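Local coordinates for Dbv8 protein (Nonomuraea, PDB 4MFZ) that probably transfers a long aliphatic acyl chain from acyl-CoA to an amino group of a glycopeptide antibiotic, as a GNAT-type N-acyltransferase, at residues A[97-102]-A[135-140]; A[117-122]-A[128-133]. One frame throughout, in Å; residues are numbered along the deposited sequence.

Contact 1 of 2, residues A[97-102]-A[135-140]; sequences RAHHEL and FLATLP
H99 and T138 meet at the tight part of this contact, where the imidazole ND1 donates to the threonine OG1 at 2.8 Å. The bond is close to ideal: the N-H...O angle is 173° and the hydroxyl lies practically in the ring plane, at the edge. With CG of H99 anti to its own backbone N (chi1 162°), the imidazole is carried out toward helix 130-148 and ND1 faces T138 OG1; the two side chains run past each other in opposite directions. The ring's CE1 also comes within 3.4 Å of A137 O, approached obliquely. A137 CB sits beside H99 ND1 at 4.2 Å. OG1 of T138 lies beside its own backbone N and has a second partner, V134 O one turn earlier. It can therefore give its proton to that carbonyl and accept from H99, so that two bonds fix the rotation of this buried hydroxyl. The backbone carriers are helices 89-104 and 130-148 of the helical N-acyltransferase N-terminal domain, whose short segments cross at -41° with their axes 9.6 Å apart. One turn beyond H99 the packing is looser and purely van der Waals: L102 crosses T138 at about a right angle, its CB 4.1 Å from T138 CG2. Its CD1 stays 4.0 Å from T138 OG1. L102 also rests on T186 and V189 of helix 182-192. The outer side of segment 97-102 faces other parts of the chain: H100 points away, with ND1 bonded to G47 O.

Contact 2 of 2, residues A[117-122]-A[128-133]; sequences PTLPYE and RYFHVY
R128 lies across Y121 where the loop before helix 125-128 packs over the junction of two consecutive helices of the N-acyltransferase N-terminal domain, meeting the end of 125-128 through R128 and the first turn of 130-148 through F130 and H131. CG of R128 sits over the centre of the Y121 ring in a CH-pi contact, 4.1 Å from the centroid. The chain then bends at chi3 (-72°), bringing one guanidinium face over Y121 CD2 with the two planes 43° apart. Beyond the ring, NH1 reaches E176 in a salt bridge and bonds to G177 O. Two waters stitch the pair together. One accepts from R128 NE at 2.8 Å and donates to Y121 O. The other donates to R128 O and is bonded to Y121 OH at 2.6 Å. Y129 leaves helical geometry and occupies the N-cap position of helix 130-148. F130 follows, turned toward L119, whose CD1 lies 3.5 Å from F130 CG; L94 of helix 89-104 touches both side chains. F130 CD2 also covers one face of the H131 imidazole. H131 NE2 then donates almost straight to P117 O at 3.0 Å, with the acceptor near the imidazole plane but the nitrogen 56° out of the carbonyl plane.

The two contacts are nested along the chain: 97-102, then 117-122 and 128-133, and finally 135-140, so that contact 2 lies inside the loop closed by contact 1. Their centres are about 14 Å apart, and both draw on helix 130-148, contact 2 at its start and contact 1 further along. They also touch directly, A98 CB packing 3.8 Å from F130 CZ. Helix 89-104 supplies the first segment of contact 1 and, through L94, also covers contact 2. All four segments belong to the N-acyltransferase N-terminal domain; none supplies a residue to the decanoyl-CoA pocket, so both contacts are internal packing of that domain.

Contact 1 of 2, residues A[97-102]-A[135-140]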
loop_
_atom_site.group_PDB
_atom_site.type_symbol
_atom_site.label_atom_id
_atom_site.label_comp_id
_atom_site.label_asym_id
_atom_site.label_seq_id
_atom_site.Cartn_x
_atom_site.Cartn_y
_atom_site.Cartn_z
ATOM N N ARG A 97 10.166 -3.935 -17.782
ATOM C CA ARG A 97 10.486 -2.506 -17.711
ATOM C C ARG A 97 9.951 -1.835 -16.444
ATOM O O ARG A 97 10.625 -0.983 -15.866
ATOM C CB ARG A 97 10.027 -1.794 -19.013
ATOM C CG ARG A 97 10.863 -2.254 -20.202
ATOM C CD ARG A 97 10.226 -2.036 -21.573
ATOM N NE ARG A 97 11.098 -2.536 -22.654
ATOM C CZ ARG A 97 11.349 -3.827 -22.877
ATOM N NH1 ARG A 97 10.778 -4.800 -22.121
ATOM N NH2 ARG A 97 12.146 -4.167 -23.885
ATOM N N ALA A 98 8.756 -2.215 -16.000
ATOM C CA ALA A 98 8.239 -1.795 -14.680
ATOM C C ALA A 98 9.184 -2.198 -13.546
ATOM O O ALA A 98 9.476 -1.398 -12.687
ATOM C CB ALA A 98 6.842 -2.365 -14.424
ATOM N N HIS A 99 9.634 -3.447 -13.539
ATOM C CA HIS A 99 10.607 -3.920 -12.556
ATOM C C HIS A 99 11.896 -3.101 -12.607
ATOM O O HIS A 99 12.466 -2.734 -11.574
ATOM C CB HIS A 99 10.900 -5.396 -12.800
ATOM C CG HIS A 99 12.163 -5.877 -12.151
ATOM N ND1 HIS A 99 12.296 -5.992 -10.804
ATOM C CD2 HIS A 99 13.387 -6.249 -12.704
ATOM C CE1 HIS A 99 13.540 -6.428 -10.527
ATOM N NE2 HIS A 99 14.209 -6.559 -11.685
ATOM N N HIS A 100 12.336 -2.795 -13.820
ATOM C CA HIS A 100 13.547 -2.033 -14.024
ATOM C C HIS A 100 13.424 -0.678 -13.389
ATOM O O HIS A 100 14.362 -0.238 -12.748
ATOM C CB HIS A 100 13.895 -1.918 -15.521
ATOM C CG HIS A 100 15.283 -1.375 -15.780
ATOM N ND1 HIS A 100 15.790 -1.232 -17.030
ATOM C CD2 HIS A 100 16.292 -0.969 -14.893
ATOM C CE1 HIS A 100 17.050 -0.738 -16.942
ATOM N NE2 HIS A 100 17.350 -0.584 -15.631
ATOM N N GLU A 101 12.263 -0.026 -13.565
ATOM C CA GLU A 101 11.966 1.295 -13.010
ATOM C C GLU A 101 12.131 1.271 -11.478
ATOM O O GLU A 101 12.667 2.220 -10.914
ATOM C CB GLU A 101 10.544 1.758 -13.408
ATOM C CG GLU A 101 10.070 3.102 -12.842
ATOM C CD GLU A 101 8.642 3.530 -13.299
ATOM O OE1 GLU A 101 7.672 2.703 -13.367
ATOM O OE2 GLU A 101 8.469 4.739 -13.573
ATOM N N LEU A 102 11.729 0.171 -10.832
ATOM C CA LEU A 102 11.812 0.034 -9.369
ATOM C C LEU A 102 13.217 -0.222 -8.842
ATOM O O LEU A 102 13.547 0.284 -7.777
ATOM C CB LEU A 102 10.862 -1.080 -8.833
ATOM C CG LEU A 102 9.407 -0.954 -9.271
ATOM C CD1 LEU A 102 8.559 -2.007 -8.565
ATOM C CD2 LEU A 102 8.867 0.436 -8.993
ATOM N N PHE A 135 5.927 -7.144 -7.937
ATOM C CA PHE A 135 6.393 -7.347 -6.548
ATOM C C PHE A 135 7.349 -8.527 -6.432
ATOM O O PHE A 135 8.465 -8.374 -5.946
ATOM C CB PHE A 135 5.211 -7.569 -5.640
ATOM C CG PHE A 135 5.502 -7.330 -4.200
ATOM C CD1 PHE A 135 5.340 -6.059 -3.651
ATOM C CD2 PHE A 135 5.904 -8.391 -3.366
ATOM C CE1 PHE A 135 5.607 -5.841 -2.283
ATOM C CE2 PHE A 135 6.155 -8.174 -2.014
ATOM C CZ PHE A 135 6.007 -6.897 -1.477
ATOM N N LEU A 136 6.913 -9.703 -6.890
ATOM C CA LEU A 136 7.723 -10.924 -6.799
ATOM C C LEU A 136 9.050 -10.799 -7.575
ATOM O O LEU A 136 10.117 -11.180 -7.053
ATOM C CB LEU A 136 6.949 -12.149 -7.290
ATOM C CG LEU A 136 5.626 -12.564 -6.636
ATOM C CD1 LEU A 136 5.010 -13.738 -7.406
ATOM C CD2 LEU A 136 5.864 -12.911 -5.158
ATOM N N ALA A 137 8.983 -10.239 -8.791
ATOM C CA ALA A 137 10.188 -9.985 -9.615
ATOM C C ALA A 137 11.220 -9.114 -8.871
ATOM O O ALA A 137 12.409 -9.267 -9.054
ATOM C CB ALA A 137 9.788 -9.318 -10.932
ATOM N N THR A 138 10.750 -8.199 -8.041
ATOM C CA THR A 138 11.609 -7.158 -7.449
ATOM C C THR A 138 12.111 -7.561 -6.048
ATOM O O THR A 138 12.949 -6.866 -5.464
ATOM C CB THR A 138 10.868 -5.805 -7.451
ATOM O OG1 THR A 138 10.405 -5.551 -8.778
ATOM C CG2 THR A 138 11.779 -4.613 -7.057
ATOM N N LEU A 139 11.609 -8.677 -5.524
ATOM C CA LEU A 139 11.963 -9.146 -4.161
ATOM C C LEU A 139 13.472 -9.341 -3.941
ATOM O O LEU A 139 13.979 -8.903 -2.924
ATOM C CB LEU A 139 11.218 -10.443 -3.808
ATOM C CG LEU A 139 10.317 -10.447 -2.573
ATOM C CD1 LEU A 139 9.510 -9.170 -2.540
ATOM C CD2 LEU A 139 9.379 -11.649 -2.564
ATOM N N PRO A 140 14.191 -10.001 -4.887
ATOM C CA PRO A 140 15.628 -10.110 -4.670
ATOM C C PRO A 140 16.380 -8.772 -4.574
ATOM O O PRO A 140 17.245 -8.633 -3.697
ATOM C CB PRO A 140 16.111 -10.971 -5.856
ATOM C CG PRO A 140 14.916 -11.787 -6.213
ATOM C CD PRO A 140 13.757 -10.840 -6.028
#

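Contact 2 of 2, residues A[117-122]-A[128-133]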
loop_
_atom_site.group_PDB
_atom_site.type_symbol
_atom_site.label_atom_id
_atom_site.label_comp_id
_atom_site.label_asym_id
_atom_site.label_seq_id
_atom_site.Cartn_x
_atom_site.Cartn_y
_atom_site.Cartn_z
ATOM N N PRO A 117 -0.479 2.171 -13.379
ATOM C CA PRO A 117 -1.846 2.131 -12.901
ATOM C C PRO A 117 -2.301 0.671 -12.739
ATOM O O PRO A 117 -1.561 -0.258 -13.094
ATOM C CB PRO A 117 -2.626 2.816 -14.038
ATOM C CG PRO A 117 -1.861 2.449 -15.258
ATOM C CD PRO A 117 -0.409 2.380 -14.839
ATOM N N THR A 118 -3.489 0.467 -12.189
ATOM C CA THR A 118 -4.147 -0.828 -12.323
ATOM C C THR A 118 -4.458 -1.014 -13.791
ATOM O O THR A 118 -5.021 -0.115 -14.399
ATOM C CB THR A 118 -5.468 -0.812 -11.568
ATOM O OG1 THR A 118 -5.191 -0.470 -10.220
ATOM C CG2 THR A 118 -6.176 -2.171 -11.661
ATOM N N LEU A 119 -4.077 -2.167 -14.343
ATOM C CA LEU A 119 -4.280 -2.526 -15.761
ATOM C C LEU A 119 -5.725 -2.960 -16.070
ATOM O O LEU A 119 -6.448 -3.372 -15.156
ATOM C CB LEU A 119 -3.322 -3.654 -16.156
ATOM C CG LEU A 119 -1.819 -3.489 -15.905
ATOM C CD1 LEU A 119 -1.039 -4.659 -16.527
ATOM C CD2 LEU A 119 -1.334 -2.148 -16.439
ATOM N N PRO A 120 -6.153 -2.840 -17.351
ATOM C CA PRO A 120 -7.473 -3.331 -17.734
ATOM C C PRO A 120 -7.550 -4.823 -17.532
ATOM O O PRO A 120 -6.646 -5.549 -17.957
ATOM C CB PRO A 120 -7.576 -2.957 -19.227
ATOM C CG PRO A 120 -6.710 -1.732 -19.338
ATOM C CD PRO A 120 -5.548 -2.013 -18.409
ATOM N N TYR A 121 -8.612 -5.281 -16.863
ATOM C CA TYR A 121 -8.737 -6.714 -16.531
ATOM C C TYR A 121 -9.240 -7.597 -17.669
ATOM O O TYR A 121 -9.112 -8.818 -17.579
ATOM C CB TYR A 121 -9.627 -6.960 -15.281
ATOM C CG TYR A 121 -9.156 -6.314 -13.983
ATOM C CD1 TYR A 121 -7.831 -5.904 -13.813
ATOM C CD2 TYR A 121 -10.056 -6.131 -12.905
ATOM C CE1 TYR A 121 -7.410 -5.317 -12.627
ATOM C CE2 TYR A 121 -9.639 -5.561 -11.713
ATOM C CZ TYR A 121 -8.329 -5.152 -11.572
ATOM O OH TYR A 121 -7.918 -4.557 -10.387
ATOM N N GLU A 122 -9.795 -7.022 -18.736
ATOM C CA GLU A 122 -10.357 -7.857 -19.837
ATOM C C GLU A 122 -9.307 -8.704 -20.582
ATOM O O GLU A 122 -9.625 -9.644 -21.323
ATOM C CB GLU A 122 -11.147 -6.998 -20.825
ATOM C CG GLU A 122 -10.327 -5.909 -21.506
ATOM C CD GLU A 122 -10.415 -4.580 -20.783
ATOM O OE1 GLU A 122 -10.445 -3.555 -21.495
ATOM O OE2 GLU A 122 -10.494 -4.560 -19.515
ATOM N N ARG A 128 -4.713 -8.517 -14.318
ATOM C CA ARG A 128 -5.345 -8.331 -13.025
ATOM C C ARG A 128 -4.356 -8.397 -11.824
ATOM O O ARG A 128 -4.403 -7.563 -10.911
ATOM C CB ARG A 128 -6.466 -9.386 -12.952
ATOM C CG ARG A 128 -7.317 -9.384 -11.713
ATOM C CD ARG A 128 -8.298 -10.566 -11.776
ATOM N NE ARG A 128 -9.338 -10.308 -12.766
ATOM C CZ ARG A 128 -10.423 -9.580 -12.533
ATOM N NH1 ARG A 128 -10.635 -9.069 -11.326
ATOM N NH2 ARG A 128 -11.325 -9.394 -13.497
ATOM N N TYR A 129 -3.429 -9.349 -11.862
ATOM C CA TYR A 129 -2.419 -9.490 -10.809
ATOM C C TYR A 129 -1.035 -8.892 -11.178
ATOM O O TYR A 129 -0.042 -9.219 -10.559
ATOM C CB TYR A 129 -2.251 -10.963 -10.447
ATOM C CG TYR A 129 -3.489 -11.610 -9.834
ATOM C CD1 TYR A 129 -3.915 -11.248 -8.560
ATOM C CD2 TYR A 129 -4.224 -12.597 -10.524
ATOM C CE1 TYR A 129 -5.035 -11.813 -7.984
ATOM C CE2 TYR A 129 -5.347 -13.186 -9.934
ATOM C CZ TYR A 129 -5.737 -12.781 -8.661
ATOM O OH TYR A 129 -6.826 -13.313 -8.014
ATOM N N PHE A 130 -0.982 -8.018 -12.179
ATOM C CA PHE A 130 0.295 -7.456 -12.678
ATOM C C PHE A 130 1.249 -7.018 -11.568
ATOM O O PHE A 130 2.415 -7.312 -11.620
ATOM C CB PHE A 130 0.025 -6.251 -13.608
ATOM C CG PHE A 130 1.275 -5.572 -14.114
ATOM C CD1 PHE A 130 2.087 -6.187 -15.062
ATOM C CD2 PHE A 130 1.643 -4.300 -13.643
ATOM C CE1 PHE A 130 3.250 -5.549 -15.535
ATOM C CE2 PHE A 130 2.796 -3.662 -14.113
ATOM C CZ PHE A 130 3.604 -4.283 -15.058
ATOM N N HIS A 131 0.738 -6.302 -10.579
ATOM C CA HIS A 131 1.576 -5.763 -9.497
ATOM C C HIS A 131 2.092 -6.786 -8.531
ATOM O O HIS A 131 3.129 -6.560 -7.894
ATOM C CB HIS A 131 0.846 -4.621 -8.786
ATOM C CG HIS A 131 0.647 -3.427 -9.674
ATOM N ND1 HIS A 131 1.663 -2.578 -9.986
ATOM C CD2 HIS A 131 -0.457 -2.997 -10.389
ATOM C CE1 HIS A 131 1.207 -1.623 -10.832
ATOM N NE2 HIS A 131 -0.084 -1.875 -11.080
ATOM N N VAL A 132 1.412 -7.929 -8.437
ATOM C CA VAL A 132 1.948 -9.076 -7.730
ATOM C C VAL A 132 3.194 -9.540 -8.440
ATOM O O VAL A 132 4.213 -9.799 -7.815
ATOM C CB VAL A 132 0.937 -10.251 -7.686
ATOM C CG1 VAL A 132 1.519 -11.440 -6.935
ATOM C CG2 VAL A 132 -0.348 -9.797 -7.038
ATOM N N TYR A 133 3.122 -9.659 -9.768
ATOM C CA TYR A 133 4.292 -10.103 -10.542
ATOM C C TYR A 133 5.445 -9.104 -10.468
ATOM O O TYR A 133 6.571 -9.510 -10.266
ATOM C CB TYR A 133 3.913 -10.446 -11.988
ATOM C CG TYR A 133 2.829 -11.496 -12.037
ATOM C CD1 TYR A 133 3.025 -12.734 -11.456
ATOM C CD2 TYR A 133 1.588 -11.221 -12.605
ATOM C CE1 TYR A 133 2.027 -13.701 -11.467
ATOM C CE2 TYR A 133 0.597 -12.180 -12.630
ATOM C CZ TYR A 133 0.835 -13.418 -12.059
ATOM O OH TYR A 133 -0.144 -14.372 -12.073
HETATM O O HOH W 1 -5.535 -5.214 -9.518
HETATM O O HOH W 2 -9.225 -10.891 -15.493
#